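Local coordinates for protein Udp-n-acetylglucosamine pyrophosphorylase (Trypanosoma brucei, PDB 4BQH) that probably catalyses formation of UDP-N-acetylglucosamine and diphosphate from UTP and N-acetyl-alpha-D-glucosamine 1-phosphate, and is bound here by an allosteric inhibitor, at residues 208-216 with 231-240; 244-252 with 261-269. All coordinates share one frame; numbering follows the deposited sequence.

Contact 1: 208-216 with 231-240; sequences FAQSSVPCY and ICAAPGGNGA. With 9VU ((3S)-3-[2-(1,3-benzodioxol-5-yl)-2-oxidanylidene-ethyl]-4-bromanyl-5-methyl-3-oxidanyl-1H-indol-2-one), chain C.
Gln-210 runs its side chain alongside the methyl group of Ala-240. Its CB lies 4.1 Å from Ala-240 CB. CG sits between the backbone N and the carbonyl carbon (chi1 61°), and the extended chain beyond it leaves OE1 3.8 Å from the same CB of Ala-240. OE1 accepts from a water that also donates to Ser-211 O and accepts from Gly-236 N; a second water accepts from Gly-237 N and gives OE1 a further, weak bond. NE2 donates to Thr-180 O, which together with the water at OE1 tells the amide oxygen from its nitrogen. A third water links Ser-211 N to Ala-240 O. Past this water-bridged end the chains close into two strands of a small three-stranded antiparallel sheet, distinct from the large mixed sheet that contains 205-209. Val-213 and Ala-234 are a hydrogen-bonded pair: Val-213 N donates to Ala-234 O nearly straight (164°), and Ala-234 N returns a bond to Val-213 O. Cys-215 N donates to Cys-232 O from above the carbonyl plane. SG of Cys-215 is 2.9 Å from SG of Cys-232, too long for the disulfide seen between them in a deposited structure of this protein. The inhibitor's benzodioxole ring lies between aliphatic groups on opposite faces: Val-213 CG2 is 3.6 Å from its CAS, and Ala-240 CB 3.6 Å from its CAT. Gly-236 O lies 3.1 Å from CAX of the dioxole.

Contact 2: 244-252 with 261-269; sequences ALAAPRATK and KESLLQHLR. With SO4 (sulfate ion), chain D.
A short, weakly bonded antiparallel ribbon, 248-249 with 262-263, joins the end of helix 241-246 to the start of helix 264-270, and a sulfate ion is bound beside it. The start of the second helix is closed by a capping box, in which Ser-263 OG accepts from Gln-266 N and Ser-263 N donates to Gln-266 OE1. Leu-265 N bonds Leu-245 O across the contact (3.1 Å), while the side chains of Leu-245 and Leu-264 cross obliquely and meet CD2 to CD2 at 3.9 Å. In the ribbon, Arg-249 N donates to Glu-262 O at 2.7 Å. The Arg-249 side chain lies beside Leu-264, and its bend at chi3 (70°) turns the guanidinium edge to the sulfate: NE bonds O2 and NH2 bonds O1, while NH1 goes to Phe-207 O. His-267 ND1 grips O3 of the same ion at 2.8 Å, and His-206 ND1 is also hydrogen-bonded to it; the ion probably comes from the crystallisation liquor. The opposite nitrogen of the imidazole is also engaged. Thr-251 OG1 donates to Arg-249 O and accepts from Glu-262 N (2.9 Å), and His-267 NE2 donates to it at 2.8 Å, with OG1 only 4° out of the ring plane.

How the contacts relate
The two contacts follow one another along the chain, with helix 241-246 leading from the last residues of contact 1 into contact 2, and their centres lie about 20 Å apart. Phe-208, which precedes the water-bridged end of contact 1, packs into contact 2: its CG is 3.6 Å from Leu-264 CD2, its CE2 3.7 Å from Leu-245 CD2, and its CB 3.4 Å from Arg-249 NH1. Strand 205-209, which carries Phe-208, also supplies His-206, a further ligand of the sulfate in contact 2. Both contacts border the inhibitor pocket, but unequally. Contact 1 supplies six of its nineteen residues, whereas contact 2 reaches it through Ala-246, whose side chain is about 4 Å from the inhibitor.

Contact 1: 208-216 with 231-240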
# COMPACT_ATOMS: atom_id res chain seq x y z
N PHE A 208 10.44 -1.25 9.40
CA PHE A 208 10.00 -2.38 10.20
C PHE A 208 9.79 -3.58 9.31
O PHE A 208 9.07 -3.50 8.32
CB PHE A 208 8.76 -2.03 11.06
CG PHE A 208 7.48 -1.81 10.30
CD1 PHE A 208 7.33 -0.74 9.39
CD2 PHE A 208 6.38 -2.66 10.52
CE1 PHE A 208 6.12 -0.55 8.71
CE2 PHE A 208 5.17 -2.47 9.86
CZ PHE A 208 5.04 -1.41 8.96
N ALA A 209 10.41 -4.70 9.67
CA ALA A 209 10.35 -5.89 8.82
C ALA A 209 9.13 -6.74 9.11
O ALA A 209 8.77 -6.95 10.29
CB ALA A 209 11.60 -6.73 9.00
N GLN A 210 8.52 -7.23 8.04
CA GLN A 210 7.43 -8.19 8.16
C GLN A 210 8.02 -9.56 8.32
O GLN A 210 9.24 -9.77 8.11
CB GLN A 210 6.56 -8.16 6.89
CG GLN A 210 7.28 -8.51 5.60
CD GLN A 210 6.46 -8.11 4.41
OE1 GLN A 210 5.48 -8.79 4.06
NE2 GLN A 210 6.77 -6.94 3.85
N SER A 211 7.15 -10.51 8.64
CA SER A 211 7.53 -11.92 8.68
C SER A 211 6.99 -12.68 7.49
O SER A 211 5.89 -12.42 7.01
CB SER A 211 7.08 -12.54 9.99
OG SER A 211 7.83 -11.92 11.04
N SER A 212 7.77 -13.63 7.02
CA SER A 212 7.30 -14.56 6.01
C SER A 212 6.47 -15.66 6.69
O SER A 212 6.40 -15.75 7.92
CB SER A 212 8.49 -15.15 5.27
OG SER A 212 9.34 -15.84 6.18
N VAL A 213 5.83 -16.50 5.88
CA VAL A 213 4.94 -17.54 6.40
C VAL A 213 5.45 -18.89 5.87
O VAL A 213 5.75 -19.00 4.68
CB VAL A 213 3.49 -17.30 5.91
CG1 VAL A 213 2.57 -18.45 6.32
CG2 VAL A 213 2.96 -16.01 6.52
N PRO A 214 5.58 -19.91 6.74
CA PRO A 214 6.10 -21.22 6.24
C PRO A 214 5.21 -21.86 5.17
O PRO A 214 3.99 -21.56 5.11
CB PRO A 214 6.07 -22.11 7.48
CG PRO A 214 6.04 -21.16 8.65
CD PRO A 214 5.26 -19.96 8.18
N CYS A 215 5.80 -22.71 4.33
CA CYS A 215 5.04 -23.55 3.40
C CYS A 215 5.00 -24.99 3.90
O CYS A 215 5.96 -25.46 4.53
CB CYS A 215 5.67 -23.58 2.02
SG CYS A 215 6.53 -22.06 1.59
N TYR A 216 3.91 -25.68 3.60
CA TYR A 216 3.59 -26.97 4.23
C TYR A 216 3.33 -28.11 3.26
O TYR A 216 2.75 -27.90 2.20
CB TYR A 216 2.33 -26.78 5.10
CG TYR A 216 2.56 -25.85 6.27
CD1 TYR A 216 2.44 -24.46 6.13
CD2 TYR A 216 2.91 -26.37 7.52
CE1 TYR A 216 2.67 -23.62 7.21
CE2 TYR A 216 3.13 -25.55 8.60
CZ TYR A 216 3.02 -24.18 8.44
OH TYR A 216 3.25 -23.38 9.49
N ILE A 231 14.02 -23.20 5.95
CA ILE A 231 12.66 -23.66 5.72
C ILE A 231 12.04 -22.94 4.54
O ILE A 231 12.41 -21.82 4.21
CB ILE A 231 11.74 -23.52 6.96
CG1 ILE A 231 11.37 -22.07 7.22
CG2 ILE A 231 12.34 -24.18 8.19
CD1 ILE A 231 10.10 -21.95 8.05
N CYS A 232 11.12 -23.63 3.89
CA CYS A 232 10.34 -23.03 2.84
C CYS A 232 9.41 -22.02 3.50
O CYS A 232 8.67 -22.34 4.42
CB CYS A 232 9.52 -24.11 2.13
SG CYS A 232 8.86 -23.40 0.63
N ALA A 233 9.49 -20.77 3.04
CA ALA A 233 8.60 -19.70 3.52
C ALA A 233 8.42 -18.69 2.41
O ALA A 233 9.23 -18.60 1.46
CB ALA A 233 9.15 -19.04 4.80
N ALA A 234 7.32 -17.95 2.47
CA ALA A 234 6.94 -17.08 1.36
C ALA A 234 6.33 -15.82 1.93
O ALA A 234 5.88 -15.83 3.07
CB ALA A 234 5.94 -17.79 0.47
N PRO A 235 6.31 -14.72 1.13
CA PRO A 235 5.66 -13.50 1.59
C PRO A 235 4.23 -13.82 1.96
O PRO A 235 3.55 -14.56 1.23
CB PRO A 235 5.70 -12.60 0.34
CG PRO A 235 6.94 -13.03 -0.38
CD PRO A 235 6.95 -14.54 -0.19
N GLY A 236 3.77 -13.28 3.08
CA GLY A 236 2.47 -13.67 3.58
C GLY A 236 1.29 -12.93 2.97
O GLY A 236 0.16 -13.29 3.24
N GLY A 237 1.54 -11.87 2.20
CA GLY A 237 0.44 -10.98 1.74
C GLY A 237 0.34 -9.81 2.71
O GLY A 237 0.95 -9.83 3.78
N ASN A 238 -0.40 -8.78 2.32
CA ASN A 238 -0.41 -7.55 3.08
C ASN A 238 -1.05 -7.63 4.45
O ASN A 238 -0.96 -6.67 5.22
CB ASN A 238 -0.93 -6.34 2.26
CG ASN A 238 -2.34 -6.53 1.71
OD1 ASN A 238 -3.18 -7.20 2.32
ND2 ASN A 238 -2.62 -5.91 0.55
N GLY A 239 -1.70 -8.76 4.76
CA GLY A 239 -2.17 -9.02 6.11
C GLY A 239 -1.00 -9.09 7.09
O GLY A 239 -1.19 -8.93 8.29
N ALA A 240 0.22 -9.26 6.57
CA ALA A 240 1.44 -9.22 7.43
C ALA A 240 1.63 -7.92 8.22
O ALA A 240 2.43 -7.89 9.18
CB ALA A 240 2.70 -9.51 6.60
OAN 9VU C . 1.93 -16.27 14.26
CAH 9VU C . 1.70 -15.09 14.59
NAG 9VU C . 2.42 -14.43 15.50
CAC 9VU C . 1.89 -13.18 15.65
CAB 9VU C . 2.27 -12.20 16.47
CAA 9VU C . 1.61 -10.96 16.54
CAF 9VU C . 0.50 -10.78 15.72
CAJ 9VU C . -0.22 -9.53 15.76
CAE 9VU C . 0.13 -11.84 14.87
BRA 9VU C . -1.35 -11.53 13.72
CAD 9VU C . 0.81 -13.02 14.83
CAI 9VU C . 0.65 -14.26 14.11
OAL 9VU C . -0.56 -14.90 14.51
CAM 9VU C . 0.54 -14.14 12.57
CAO 9VU C . 1.84 -13.66 11.89
OAP 9VU C . 2.87 -13.59 12.58
CAQ 9VU C . 1.80 -13.37 10.49
CAV 9VU C . 0.61 -13.20 9.79
CAU 9VU C . 0.59 -12.94 8.47
OAY 9VU C . -0.48 -12.74 7.65
CAX 9VU C . 0.07 -12.92 6.31
OAW 9VU C . 1.44 -12.53 6.47
CAT 9VU C . 1.73 -12.81 7.78
CAS 9VU C . 2.91 -12.94 8.39
CAR 9VU C . 2.98 -13.22 9.75
O HOH W 1 5.47 -11.54 4.53
O HOH W 2 3.51 -9.81 1.52
O HOH W 3 4.65 -9.67 9.58

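Contact 2: 244-252 with 261-269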
# COMPACT_ATOMS: atom_id res chain seq x y z
N ALA A 244 3.62 -7.25 11.90
CA ALA A 244 4.80 -6.42 11.76
C ALA A 244 4.74 -5.18 12.66
O ALA A 244 5.73 -4.85 13.29
CB ALA A 244 5.04 -6.06 10.29
N LEU A 245 3.57 -4.53 12.73
CA LEU A 245 3.38 -3.37 13.60
C LEU A 245 3.39 -3.77 15.08
O LEU A 245 3.62 -2.93 15.93
CB LEU A 245 2.07 -2.65 13.26
CG LEU A 245 2.08 -1.84 11.97
CD1 LEU A 245 0.63 -1.51 11.60
CD2 LEU A 245 2.92 -0.56 12.07
N ALA A 246 3.20 -5.06 15.37
CA ALA A 246 3.14 -5.60 16.75
C ALA A 246 4.48 -5.97 17.36
O ALA A 246 4.59 -6.11 18.59
CB ALA A 246 2.19 -6.81 16.81
N ALA A 247 5.50 -6.12 16.52
CA ALA A 247 6.82 -6.58 16.95
C ALA A 247 7.46 -5.60 17.94
O ALA A 247 7.45 -4.39 17.70
CB ALA A 247 7.72 -6.77 15.74
N PRO A 248 8.01 -6.10 19.07
CA PRO A 248 8.71 -5.20 19.99
C PRO A 248 9.93 -4.54 19.34
O PRO A 248 10.65 -5.19 18.57
CB PRO A 248 9.18 -6.13 21.12
CG PRO A 248 8.25 -7.28 21.07
CD PRO A 248 7.92 -7.47 19.61
N ARG A 249 10.15 -3.27 19.66
CA ARG A 249 11.27 -2.50 19.14
C ARG A 249 11.96 -1.74 20.27
O ARG A 249 11.31 -1.42 21.27
CB ARG A 249 10.79 -1.50 18.09
CG ARG A 249 10.26 -2.13 16.83
CD ARG A 249 9.41 -1.13 16.06
NE ARG A 249 10.16 -0.02 15.45
CZ ARG A 249 10.78 -0.08 14.27
NH1 ARG A 249 10.86 -1.22 13.60
NH2 ARG A 249 11.39 0.99 13.79
N ALA A 250 13.24 -1.42 20.08
CA ALA A 250 13.97 -0.53 20.98
C ALA A 250 13.19 0.78 21.22
O ALA A 250 12.72 1.43 20.26
CB ALA A 250 15.36 -0.24 20.43
N THR A 251 13.05 1.15 22.49
CA THR A 251 12.18 2.23 22.93
C THR A 251 12.89 3.16 23.91
O THR A 251 13.53 2.70 24.86
CB THR A 251 10.90 1.67 23.58
OG1 THR A 251 10.26 0.76 22.68
CG2 THR A 251 9.93 2.78 23.93
N LYS A 252 12.78 4.47 23.68
CA LYS A 252 13.28 5.47 24.62
C LYS A 252 12.13 6.19 25.32
O LYS A 252 11.06 6.39 24.71
CB LYS A 252 14.18 6.49 23.93
CG LYS A 252 15.63 6.05 23.76
CD LYS A 252 16.43 7.04 22.92
CE LYS A 252 17.92 6.88 23.16
NZ LYS A 252 18.38 5.47 23.06
N LYS A 261 10.91 -2.55 25.74
CA LYS A 261 10.57 -2.52 24.31
C LYS A 261 9.07 -2.44 24.11
O LYS A 261 8.32 -3.13 24.79
CB LYS A 261 11.09 -3.78 23.61
CG LYS A 261 12.61 -3.86 23.51
CD LYS A 261 13.01 -5.10 22.72
CE LYS A 261 14.35 -4.91 22.04
NZ LYS A 261 14.83 -6.20 21.48
N GLU A 262 8.65 -1.59 23.17
CA GLU A 262 7.26 -1.49 22.73
C GLU A 262 7.18 -1.66 21.20
O GLU A 262 8.19 -1.54 20.49
CB GLU A 262 6.63 -0.15 23.11
CG GLU A 262 6.62 0.17 24.61
CD GLU A 262 6.30 1.62 24.89
OE1 GLU A 262 6.28 2.44 23.93
OE2 GLU A 262 6.05 1.96 26.07
N SER A 263 5.97 -1.89 20.71
CA SER A 263 5.76 -2.05 19.26
C SER A 263 5.75 -0.72 18.51
O SER A 263 5.58 0.35 19.10
CB SER A 263 4.44 -2.78 19.00
OG SER A 263 3.34 -2.02 19.49
N LEU A 264 5.94 -0.78 17.19
CA LEU A 264 5.75 0.41 16.37
C LEU A 264 4.33 0.97 16.56
O LEU A 264 4.14 2.19 16.58
CB LEU A 264 6.02 0.12 14.88
CG LEU A 264 6.00 1.32 13.90
CD1 LEU A 264 6.84 2.52 14.37
CD2 LEU A 264 6.57 0.85 12.56
N LEU A 265 3.34 0.09 16.68
CA LEU A 265 1.97 0.52 16.96
C LEU A 265 1.90 1.39 18.22
O LEU A 265 1.33 2.47 18.20
CB LEU A 265 1.05 -0.70 17.13
CG LEU A 265 -0.41 -0.41 17.41
CD1 LEU A 265 -1.06 0.09 16.14
CD2 LEU A 265 -1.09 -1.69 17.87
N GLN A 266 2.50 0.91 19.31
CA GLN A 266 2.55 1.68 20.54
C GLN A 266 3.32 3.00 20.35
O GLN A 266 2.90 4.02 20.86
CB GLN A 266 3.16 0.83 21.66
CG GLN A 266 2.25 -0.33 22.08
CD GLN A 266 2.92 -1.29 23.06
OE1 GLN A 266 3.91 -1.95 22.73
NE2 GLN A 266 2.37 -1.39 24.27
N HIS A 267 4.43 2.97 19.60
CA HIS A 267 5.20 4.20 19.30
C HIS A 267 4.34 5.19 18.56
O HIS A 267 4.36 6.39 18.85
CB HIS A 267 6.42 3.86 18.46
CG HIS A 267 7.51 3.12 19.21
ND1 HIS A 267 8.74 2.92 18.71
CD2 HIS A 267 7.51 2.56 20.49
CE1 HIS A 267 9.48 2.23 19.59
NE2 HIS A 267 8.74 2.02 20.68
N LEU A 268 3.55 4.69 17.61
CA LEU A 268 2.67 5.60 16.83
C LEU A 268 1.56 6.21 17.69
O LEU A 268 1.23 7.38 17.53
CB LEU A 268 2.06 4.85 15.64
CG LEU A 268 3.02 4.38 14.55
CD1 LEU A 268 2.25 3.54 13.53
CD2 LEU A 268 3.77 5.52 13.89
N ARG A 269 0.99 5.42 18.59
CA ARG A 269 -0.03 5.95 19.50
C ARG A 269 0.55 7.10 20.32
O ARG A 269 -0.08 8.15 20.46
CB ARG A 269 -0.54 4.84 20.43
CG ARG A 269 -1.64 5.30 21.37
CD ARG A 269 -2.14 4.14 22.23
NE ARG A 269 -2.64 3.04 21.41
CZ ARG A 269 -2.09 1.82 21.35
NH1 ARG A 269 -1.01 1.52 22.07
NH2 ARG A 269 -2.64 0.89 20.57
S SO4 D . 10.82 3.71 16.10
O1 SO4 D . 10.93 3.57 14.64
O2 SO4 D . 10.89 2.38 16.77
O3 SO4 D . 9.54 4.35 16.43
O4 SO4 D . 11.99 4.49 16.60
O HOH W 4 6.81 -3.07 15.41